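Local coordinates for protein tripeptidase (Staphylococcus aureus subsp. aureus, PDB 3RZA) that is probably a metal-dependent peptidase of the M20 family that splits amino acids from tripeptides at a two-metal site, at residues G116-G122 and T368-I374; A128-A132 and V360-I365; T200-A206 and V302-Y308. All coordinates share one frame; numbering follows the deposited sequence.

Contact 1. Residues G116-G122 and T368-I374; sequences GYIYSDG and TNERMPI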
# COMPACT_ATOMS: atom_id res chain seq x y z
N GLY A 116 -40.09 -11.34 -8.96
CA GLY A 116 -40.60 -10.19 -8.18
C GLY A 116 -39.52 -9.20 -7.73
O GLY A 116 -39.75 -8.43 -6.79
N TYR A 117 -38.35 -9.23 -8.39
CA TYR A 117 -37.24 -8.32 -8.12
C TYR A 117 -36.85 -7.52 -9.39
O TYR A 117 -36.96 -8.05 -10.51
CB TYR A 117 -36.05 -9.12 -7.64
CG TYR A 117 -36.22 -9.68 -6.26
CD1 TYR A 117 -35.89 -8.92 -5.13
CD2 TYR A 117 -36.73 -10.96 -6.06
CE1 TYR A 117 -36.04 -9.44 -3.85
CE2 TYR A 117 -36.90 -11.49 -4.79
CZ TYR A 117 -36.55 -10.72 -3.69
OH TYR A 117 -36.71 -11.23 -2.43
N ILE A 118 -36.42 -6.27 -9.19
CA ILE A 118 -35.78 -5.45 -10.21
C ILE A 118 -34.27 -5.54 -9.97
O ILE A 118 -33.82 -5.35 -8.85
CB ILE A 118 -36.22 -3.95 -10.15
CG1 ILE A 118 -37.76 -3.81 -10.14
CG2 ILE A 118 -35.62 -3.14 -11.36
CD1 ILE A 118 -38.28 -2.81 -9.09
N TYR A 119 -33.52 -5.89 -11.01
CA TYR A 119 -32.06 -5.96 -10.97
C TYR A 119 -31.46 -4.97 -11.96
O TYR A 119 -32.14 -4.50 -12.87
CB TYR A 119 -31.57 -7.37 -11.38
CG TYR A 119 -32.11 -8.51 -10.53
CD1 TYR A 119 -33.34 -9.10 -10.83
CD2 TYR A 119 -31.39 -8.99 -9.45
CE1 TYR A 119 -33.83 -10.15 -10.07
CE2 TYR A 119 -31.88 -10.03 -8.66
CZ TYR A 119 -33.10 -10.61 -8.97
OH TYR A 119 -33.58 -11.63 -8.21
N SER A 120 -30.16 -4.73 -11.82
CA SER A 120 -29.33 -4.18 -12.91
C SER A 120 -29.01 -5.30 -13.92
O SER A 120 -29.41 -6.45 -13.73
CB SER A 120 -28.03 -3.59 -12.34
OG SER A 120 -27.12 -4.61 -11.95
N ASP A 121 -28.25 -4.98 -14.96
CA ASP A 121 -27.69 -6.04 -15.83
C ASP A 121 -26.39 -6.67 -15.25
O ASP A 121 -25.78 -7.47 -15.93
CB ASP A 121 -27.53 -5.57 -17.31
CG ASP A 121 -26.39 -4.57 -17.53
OD1 ASP A 121 -25.68 -4.17 -16.59
OD2 ASP A 121 -26.21 -4.17 -18.69
N GLY A 122 -25.97 -6.29 -14.04
CA GLY A 122 -24.75 -6.82 -13.44
C GLY A 122 -23.46 -6.06 -13.71
O GLY A 122 -22.45 -6.37 -13.10
N THR A 368 -22.96 -4.36 -7.72
CA THR A 368 -23.59 -4.64 -9.00
C THR A 368 -24.68 -5.74 -8.94
O THR A 368 -25.32 -6.00 -9.94
CB THR A 368 -22.53 -5.00 -10.11
OG1 THR A 368 -21.86 -6.20 -9.79
CG2 THR A 368 -21.49 -3.88 -10.30
N ASN A 369 -24.86 -6.40 -7.79
CA ASN A 369 -26.02 -7.29 -7.53
C ASN A 369 -27.18 -6.60 -6.80
O ASN A 369 -28.09 -7.28 -6.34
CB ASN A 369 -25.58 -8.51 -6.69
CG ASN A 369 -24.51 -9.31 -7.37
OD1 ASN A 369 -24.66 -9.70 -8.52
ND2 ASN A 369 -23.42 -9.54 -6.68
N GLU A 370 -27.16 -5.26 -6.71
CA GLU A 370 -28.25 -4.53 -6.03
C GLU A 370 -29.56 -4.88 -6.65
O GLU A 370 -29.65 -4.98 -7.87
CB GLU A 370 -28.05 -3.02 -6.10
CG GLU A 370 -29.16 -2.19 -5.38
CD GLU A 370 -28.93 -0.70 -5.46
OE1 GLU A 370 -27.96 -0.28 -6.14
OE2 GLU A 370 -29.73 0.06 -4.87
N ARG A 371 -30.58 -5.06 -5.81
CA ARG A 371 -31.92 -5.33 -6.31
C ARG A 371 -32.99 -4.71 -5.46
O ARG A 371 -32.75 -4.40 -4.28
CB ARG A 371 -32.15 -6.84 -6.42
CG ARG A 371 -32.16 -7.59 -5.08
CD ARG A 371 -32.31 -9.09 -5.25
NE ARG A 371 -32.63 -9.71 -3.95
CZ ARG A 371 -32.99 -10.99 -3.75
NH1 ARG A 371 -33.06 -11.87 -4.76
NH2 ARG A 371 -33.27 -11.38 -2.51
N MSE A 372 -34.17 -4.55 -6.05
CA MSE A 372 -35.33 -3.94 -5.36
C MSE A 372 -36.51 -4.90 -5.48
O MSE A 372 -36.92 -5.20 -6.61
CB MSE A 372 -35.67 -2.59 -5.99
CG MSE A 372 -36.73 -1.80 -5.24
SE MSE A 372 -36.26 -1.33 -3.45
CE MSE A 372 -37.99 -0.89 -2.75
N PRO A 373 -37.06 -5.37 -4.34
CA PRO A 373 -38.32 -6.12 -4.46
C PRO A 373 -39.47 -5.21 -4.86
O PRO A 373 -39.63 -4.14 -4.27
CB PRO A 373 -38.53 -6.70 -3.05
CG PRO A 373 -37.32 -6.27 -2.24
CD PRO A 373 -36.69 -5.16 -2.92
N ILE A 374 -40.26 -5.63 -5.85
CA ILE A 374 -41.43 -4.86 -6.31
C ILE A 374 -42.45 -4.73 -5.17
O ILE A 374 -43.00 -3.66 -4.97
CB ILE A 374 -42.10 -5.50 -7.60
CG1 ILE A 374 -41.18 -5.43 -8.82
CG2 ILE A 374 -43.43 -4.81 -7.95
CD1 ILE A 374 -41.53 -6.52 -9.93
O HOH W 1 -28.36 -6.17 -9.79
O HOH W 2 -23.00 -8.29 -10.63
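Strands 117-119 and 371-373 run antiparallel as neighbours in a small three-stranded sheet of the M20 peptidase fold, and the guanidinium of Arg371 lies flat on the ring of Tyr117. Its CZ stands 3.7 Å from the ring centroid, displaced toward the rim on the CE1 side, and the two planes are only 12° apart: an offset stack and a cation-pi contact at once. The CG of Arg371 sits between its own backbone N and carbonyl carbon (chi1 66°), and from there the chain runs extended to NE. Tyr119 flanks it at about a right angle to the Tyr117 side, its ring running alongside and pointing the same way; CD of Arg371 approaches CE2 of Tyr119 at 3.6 Å, and NH1 makes a weak, long bond to Tyr119 OH at the edge of the guanidinium. Stronger partners are Glu363, in a salt bridge with NE, and Asp115, bonded to Tyr119 OH. CB of Pro373 packs on CE1 of Tyr117 at 3.8 Å. Between the backbones, Ile118 and Met372 form a hydrogen-bonded pair, with Ile118 N to Met372 O at 2.8 Å and nearly straight (176°), and Ile374 N reaches Gly116 O at 3.0 Å. Beyond the strands a water takes over: it accepts from Ser120 N and donates to the carbonyls of Thr368 and Glu370. Ser120 OG accepts from Gly122 N in an ST turn and is also hydrogen-bonded to Thr124 O. The face bearing Ile118 and Met372 is turned inward, with Ile118 against helix 23-34 and selenomethionine Met372 on helix 128-147, while Tyr119 is backbone-bonded to Ile111 of strand 111-112, and Pro373 occupies the N-cap position of helix 374-393.

Contact 2. Residues A128-A132 and V360-I365; sequences ADDKA and VGYEKI. With ZN (zinc ion), chain C; CA (calcium ion), chain D.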
# COMPACT_ATOMS: atom_id res chain seq x y z
N ALA A 128 -31.49 1.62 -6.64
CA ALA A 128 -32.64 1.57 -5.70
C ALA A 128 -32.37 2.42 -4.47
O ALA A 128 -33.25 3.09 -3.96
CB ALA A 128 -32.95 0.14 -5.30
N ASP A 129 -31.13 2.34 -4.00
CA ASP A 129 -30.58 3.29 -3.09
C ASP A 129 -30.12 4.56 -3.89
O ASP A 129 -29.02 4.55 -4.50
CB ASP A 129 -29.43 2.66 -2.36
CG ASP A 129 -28.82 3.57 -1.35
OD1 ASP A 129 -29.41 4.59 -0.96
OD2 ASP A 129 -27.69 3.27 -0.91
N ASP A 130 -30.89 5.65 -3.91
CA ASP A 130 -32.12 5.90 -3.12
C ASP A 130 -33.31 6.32 -3.99
O ASP A 130 -34.28 6.93 -3.51
CB ASP A 130 -31.81 6.95 -2.05
CG ASP A 130 -32.87 7.02 -0.93
OD1 ASP A 130 -33.52 5.98 -0.67
OD2 ASP A 130 -33.09 8.14 -0.37
N LYS A 131 -33.29 5.90 -5.26
CA LYS A 131 -34.32 6.29 -6.20
C LYS A 131 -35.69 5.57 -5.95
O LYS A 131 -36.70 6.04 -6.42
CB LYS A 131 -33.81 6.12 -7.64
CG LYS A 131 -32.60 7.05 -7.93
CD LYS A 131 -31.87 6.78 -9.21
CE LYS A 131 -31.02 7.99 -9.59
NZ LYS A 131 -30.10 7.77 -10.76
N ALA A 132 -35.68 4.46 -5.19
CA ALA A 132 -36.91 3.87 -4.63
C ALA A 132 -37.63 4.87 -3.75
O ALA A 132 -38.85 5.05 -3.87
CB ALA A 132 -36.59 2.59 -3.82
N VAL A 360 -36.36 1.02 3.40
CA VAL A 360 -36.70 1.04 1.99
C VAL A 360 -36.85 -0.40 1.41
O VAL A 360 -37.50 -0.59 0.36
CB VAL A 360 -35.64 1.85 1.18
CG1 VAL A 360 -35.97 1.89 -0.33
CG2 VAL A 360 -35.55 3.28 1.72
N GLY A 361 -36.24 -1.41 2.05
CA GLY A 361 -36.28 -2.79 1.55
C GLY A 361 -35.37 -3.08 0.34
O GLY A 361 -35.39 -4.20 -0.19
N TYR A 362 -34.53 -2.12 -0.05
CA TYR A 362 -33.52 -2.36 -1.10
C TYR A 362 -32.47 -3.34 -0.57
O TYR A 362 -32.31 -3.50 0.65
CB TYR A 362 -32.91 -1.06 -1.68
CG TYR A 362 -32.49 0.05 -0.69
CD1 TYR A 362 -31.79 -0.24 0.50
CD2 TYR A 362 -32.73 1.38 -0.98
CE1 TYR A 362 -31.39 0.77 1.38
CE2 TYR A 362 -32.32 2.41 -0.08
CZ TYR A 362 -31.64 2.07 1.09
OH TYR A 362 -31.21 3.04 2.00
N GLU A 363 -31.81 -4.05 -1.48
CA GLU A 363 -30.92 -5.15 -1.10
C GLU A 363 -29.62 -5.14 -1.90
O GLU A 363 -29.62 -4.74 -3.06
CB GLU A 363 -31.64 -6.46 -1.31
CG GLU A 363 -32.71 -6.77 -0.24
CD GLU A 363 -33.38 -8.12 -0.45
OE1 GLU A 363 -33.23 -8.68 -1.57
OE2 GLU A 363 -34.05 -8.63 0.49
N LYS A 364 -28.54 -5.59 -1.24
CA LYS A 364 -27.20 -5.66 -1.84
C LYS A 364 -26.78 -4.31 -2.43
O LYS A 364 -26.20 -4.24 -3.54
CB LYS A 364 -27.12 -6.78 -2.88
CG LYS A 364 -27.49 -8.16 -2.33
CD LYS A 364 -26.60 -9.25 -2.96
CE LYS A 364 -26.92 -10.63 -2.42
NZ LYS A 364 -28.19 -11.08 -2.98
N ILE A 365 -27.07 -3.24 -1.68
CA ILE A 365 -26.81 -1.87 -2.16
C ILE A 365 -25.30 -1.64 -2.25
O ILE A 365 -24.53 -2.33 -1.61
CB ILE A 365 -27.53 -0.77 -1.29
CG1 ILE A 365 -26.99 -0.72 0.17
CG2 ILE A 365 -29.05 -1.00 -1.30
CD1 ILE A 365 -27.55 0.47 1.00
ZN ZN C . -29.06 6.01 0.49
CA CA D . -26.00 4.30 -0.29
O HOH W 3 -27.40 5.36 1.58
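The start of helix 128-147 carries Asp129, the carboxylate shared by both metals of the M20-type dinuclear site, and the loop 360-365 packs Tyr362 and Ile365 against it. The metal bonds come from separate oxygens: Asp129 OD1 holds the zinc ion at 2.1 Å and OD2 holds the calcium ion at 2.1 Å, so the carboxylate bridges the pair, as does a water that lies 2.1 Å from zinc and 2.6 Å from calcium. CG of Asp129 stands anti to the backbone N (chi1 -178°), which carries the carboxylate past the CH-pi contact described below, alongside the hydroxyl end of Tyr362, to the metals. His98 and Asp186 add to the zinc site, Glu163 and His366 to the calcium site. The peptide bond between Asp129 and Asp130 is cis.

Ring contacts come next. CB of Asp129 sits over one face of Tyr362 in a CH-pi contact, 4.0 Å from the centroid and offset toward the rim, while CB of Val360, from the loop itself, lies over the opposite face. Asp130 OD1 meets the ring edge in its plane, 3.8 Å from CE2 of Tyr362, with the carboxylate turned 75° to the ring; the other oxygen, OD2, is bonded to Ser97. The ring is thus packed on two faces and at an edge, and its hydroxyl is tied to the zinc ligand Asp186, a second-shell link that probably helps to position that carboxylate.

Apolar packing completes the contact. CB of Ala128 touches CB of Tyr362, and farther along the helix CB of Ala132 rests on CG1 of Val360 at 3.6 Å. On the calcium side, the tip of Ile365 closes on the bridging carboxylate, its CD1 3.4 Å from Asp129 OD2.

Contact 3. Residues T200-A206 and V302-Y308; sequences TQMLISA and VTVEQSY. With PEG (di(hydroxyethyl)ether), chain J.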
# COMPACT_ATOMS: atom_id res chain seq x y z
N THR A 200 -22.58 8.06 16.18
CA THR A 200 -21.49 8.98 15.77
C THR A 200 -20.40 8.17 15.04
O THR A 200 -19.99 7.16 15.55
CB THR A 200 -20.86 9.69 16.98
OG1 THR A 200 -21.87 10.39 17.70
CG2 THR A 200 -19.77 10.71 16.56
N GLN A 201 -20.00 8.58 13.84
CA GLN A 201 -18.81 8.02 13.19
C GLN A 201 -17.72 9.06 13.19
O GLN A 201 -17.99 10.23 12.91
CB GLN A 201 -19.09 7.58 11.76
CG GLN A 201 -17.94 6.68 11.16
CD GLN A 201 -17.48 7.05 9.74
OE1 GLN A 201 -16.29 7.04 9.46
NE2 GLN A 201 -18.41 7.31 8.84
N MSE A 202 -16.50 8.64 13.52
CA MSE A 202 -15.30 9.44 13.33
C MSE A 202 -14.27 8.69 12.47
O MSE A 202 -14.16 7.47 12.56
CB MSE A 202 -14.70 9.78 14.69
CG MSE A 202 -15.64 10.61 15.53
SE MSE A 202 -14.76 11.50 16.94
CE MSE A 202 -16.30 12.31 17.85
N LEU A 203 -13.55 9.44 11.63
CA LEU A 203 -12.37 8.94 10.90
C LEU A 203 -11.16 9.25 11.75
O LEU A 203 -11.11 10.31 12.38
CB LEU A 203 -12.22 9.63 9.53
CG LEU A 203 -13.39 9.55 8.51
CD1 LEU A 203 -13.08 10.37 7.25
CD2 LEU A 203 -13.71 8.12 8.15
N ILE A 204 -10.24 8.28 11.87
CA ILE A 204 -8.94 8.50 12.52
C ILE A 204 -7.87 8.02 11.55
O ILE A 204 -7.94 6.90 11.03
CB ILE A 204 -8.83 7.82 13.92
CG1 ILE A 204 -7.40 7.95 14.49
CG2 ILE A 204 -9.24 6.38 13.87
CD1 ILE A 204 -7.30 7.77 16.01
N SER A 205 -6.93 8.89 11.24
CA SER A 205 -5.79 8.53 10.42
C SER A 205 -4.49 8.77 11.19
O SER A 205 -4.39 9.71 11.97
CB SER A 205 -5.81 9.31 9.13
OG SER A 205 -6.98 9.03 8.40
N ALA A 206 -3.50 7.91 10.96
CA ALA A 206 -2.22 7.98 11.63
C ALA A 206 -1.07 7.83 10.60
O ALA A 206 -1.07 6.89 9.79
CB ALA A 206 -2.13 6.91 12.70
N VAL A 302 -1.49 11.83 14.37
CA VAL A 302 -2.86 11.31 14.38
C VAL A 302 -3.80 12.48 14.10
O VAL A 302 -3.64 13.55 14.72
CB VAL A 302 -3.18 10.64 15.71
CG1 VAL A 302 -4.66 10.14 15.76
CG2 VAL A 302 -2.19 9.48 15.95
N THR A 303 -4.67 12.33 13.09
CA THR A 303 -5.71 13.34 12.76
C THR A 303 -7.08 12.71 12.79
O THR A 303 -7.22 11.57 12.34
CB THR A 303 -5.48 14.03 11.39
OG1 THR A 303 -5.48 13.05 10.34
CG2 THR A 303 -4.18 14.80 11.37
N VAL A 304 -8.06 13.44 13.34
CA VAL A 304 -9.43 12.95 13.53
C VAL A 304 -10.42 13.84 12.77
O VAL A 304 -10.19 15.06 12.60
CB VAL A 304 -9.79 12.89 15.05
CG1 VAL A 304 -11.20 12.35 15.28
CG2 VAL A 304 -8.77 12.05 15.82
N GLU A 305 -11.52 13.26 12.31
CA GLU A 305 -12.60 13.99 11.66
C GLU A 305 -13.93 13.33 12.03
O GLU A 305 -14.02 12.11 11.96
CB GLU A 305 -12.38 13.93 10.17
CG GLU A 305 -13.17 14.90 9.38
CD GLU A 305 -13.10 14.57 7.92
OE1 GLU A 305 -11.98 14.53 7.38
OE2 GLU A 305 -14.17 14.29 7.33
N GLN A 306 -14.93 14.11 12.44
CA GLN A 306 -16.28 13.57 12.66
C GLN A 306 -16.99 13.49 11.33
O GLN A 306 -17.24 14.51 10.70
CB GLN A 306 -17.08 14.43 13.63
CG GLN A 306 -18.51 13.88 13.91
CD GLN A 306 -19.19 14.60 15.03
OE1 GLN A 306 -18.79 14.51 16.19
NE2 GLN A 306 -20.24 15.32 14.70
N SER A 307 -17.33 12.29 10.88
CA SER A 307 -18.13 12.12 9.65
C SER A 307 -19.60 12.58 9.85
O SER A 307 -20.15 13.32 9.02
CB SER A 307 -18.11 10.67 9.18
OG SER A 307 -16.79 10.18 9.05
N TYR A 308 -20.22 12.15 10.94
CA TYR A 308 -21.58 12.60 11.28
C TYR A 308 -21.87 12.36 12.75
O TYR A 308 -21.25 11.48 13.35
CB TYR A 308 -22.63 11.88 10.39
CG TYR A 308 -22.43 10.39 10.27
CD1 TYR A 308 -22.89 9.52 11.25
CD2 TYR A 308 -21.79 9.84 9.17
CE1 TYR A 308 -22.70 8.15 11.15
CE2 TYR A 308 -21.60 8.44 9.06
CZ TYR A 308 -22.06 7.62 10.07
OH TYR A 308 -21.88 6.27 10.05
C1 PEG J . -13.57 17.70 15.15
O1 PEG J . -13.56 16.70 16.18
C2 PEG J . -13.29 17.05 13.79
O2 PEG J . -14.45 17.16 12.94
C3 PEG J . -14.14 17.47 11.57
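Gln201 lies with its CB over one face of the Tyr308 ring, 3.8 Å from the centroid, where strands 194-209 and 299-312 pair antiparallel. This CH-pi contact falls toward the rim that carries the hydroxyl, and CZ of Tyr308 is 3.4 Å from Gln201 CB. The Gln201 chain bends at chi2 (-134°), bringing its amide, turned 76° to the ring, alongside both Tyr308 and Ser307: NE2 is 3.4 Å from CE2 of Tyr308, and OE1 is 3.2 Å from Ser307 OG.

Backbone bonds hold the pair together. Leu203 with Glu305 and Ser205 with Thr303 each exchange two; the Leu203 N to Glu305 O bond is short at 2.7 Å, and Ser205 N to Thr303 O is almost straight. Around Gln201 the ladder is uneven: its N donates to Tyr308 O, whereas its O takes the N-H of Ser307 in a more bent bond (133°). Gln306 N, directed away from this strand, donates to a di(hydroxyethyl)ether molecule, probably from the crystallisation liquor.

Apolar side chains mesh on the face of Met202, Ile204, Val302 and Val304. CD1 of Ile204 meets CG1 of Val302, and the selenium of selenomethionine Met202 lies against CG1 of Val304, though Ile204 and Val304 each have a second conformer, which leaves these details less certain. Helix 275-295 covers this face, touching Ile204, Val302 and Val304. On the other face Leu203 lies beside Glu305, sets its CG against Ser307 OG, and packs on Thr257 of the second subunit.

Ser307 and Tyr308 together face Gln201, which makes this a classic beta bulge, set in an antiparallel sheet that carries a helix on one face, consistent with the dimerisation (lid) domain of M20 peptidases.

How the contacts relate
Contacts 1 and 2 adjoin, their centres 9 Å apart, whereas the centre of contact 3 lies about 34 Å from that of contact 1 and 27 Å from that of contact 2. Along the chain the pairings enclose one another: contact 1 is outermost, contact 2 within it, contact 3 innermost. Strand 117-119 leads into helix 128-147, and loop 360-365 runs on toward strand 371-373. Glu370 OE2 lies 2.8 Å from Asp129 N, a probable hydrogen bond through which the small sheet borders the metal site; Met372 CE packs on Val360 O at 3.2 Å. Contact 3 belongs to the sheet-and-helix region inserted between these halves, consistent with separate metal-binding and lid parts.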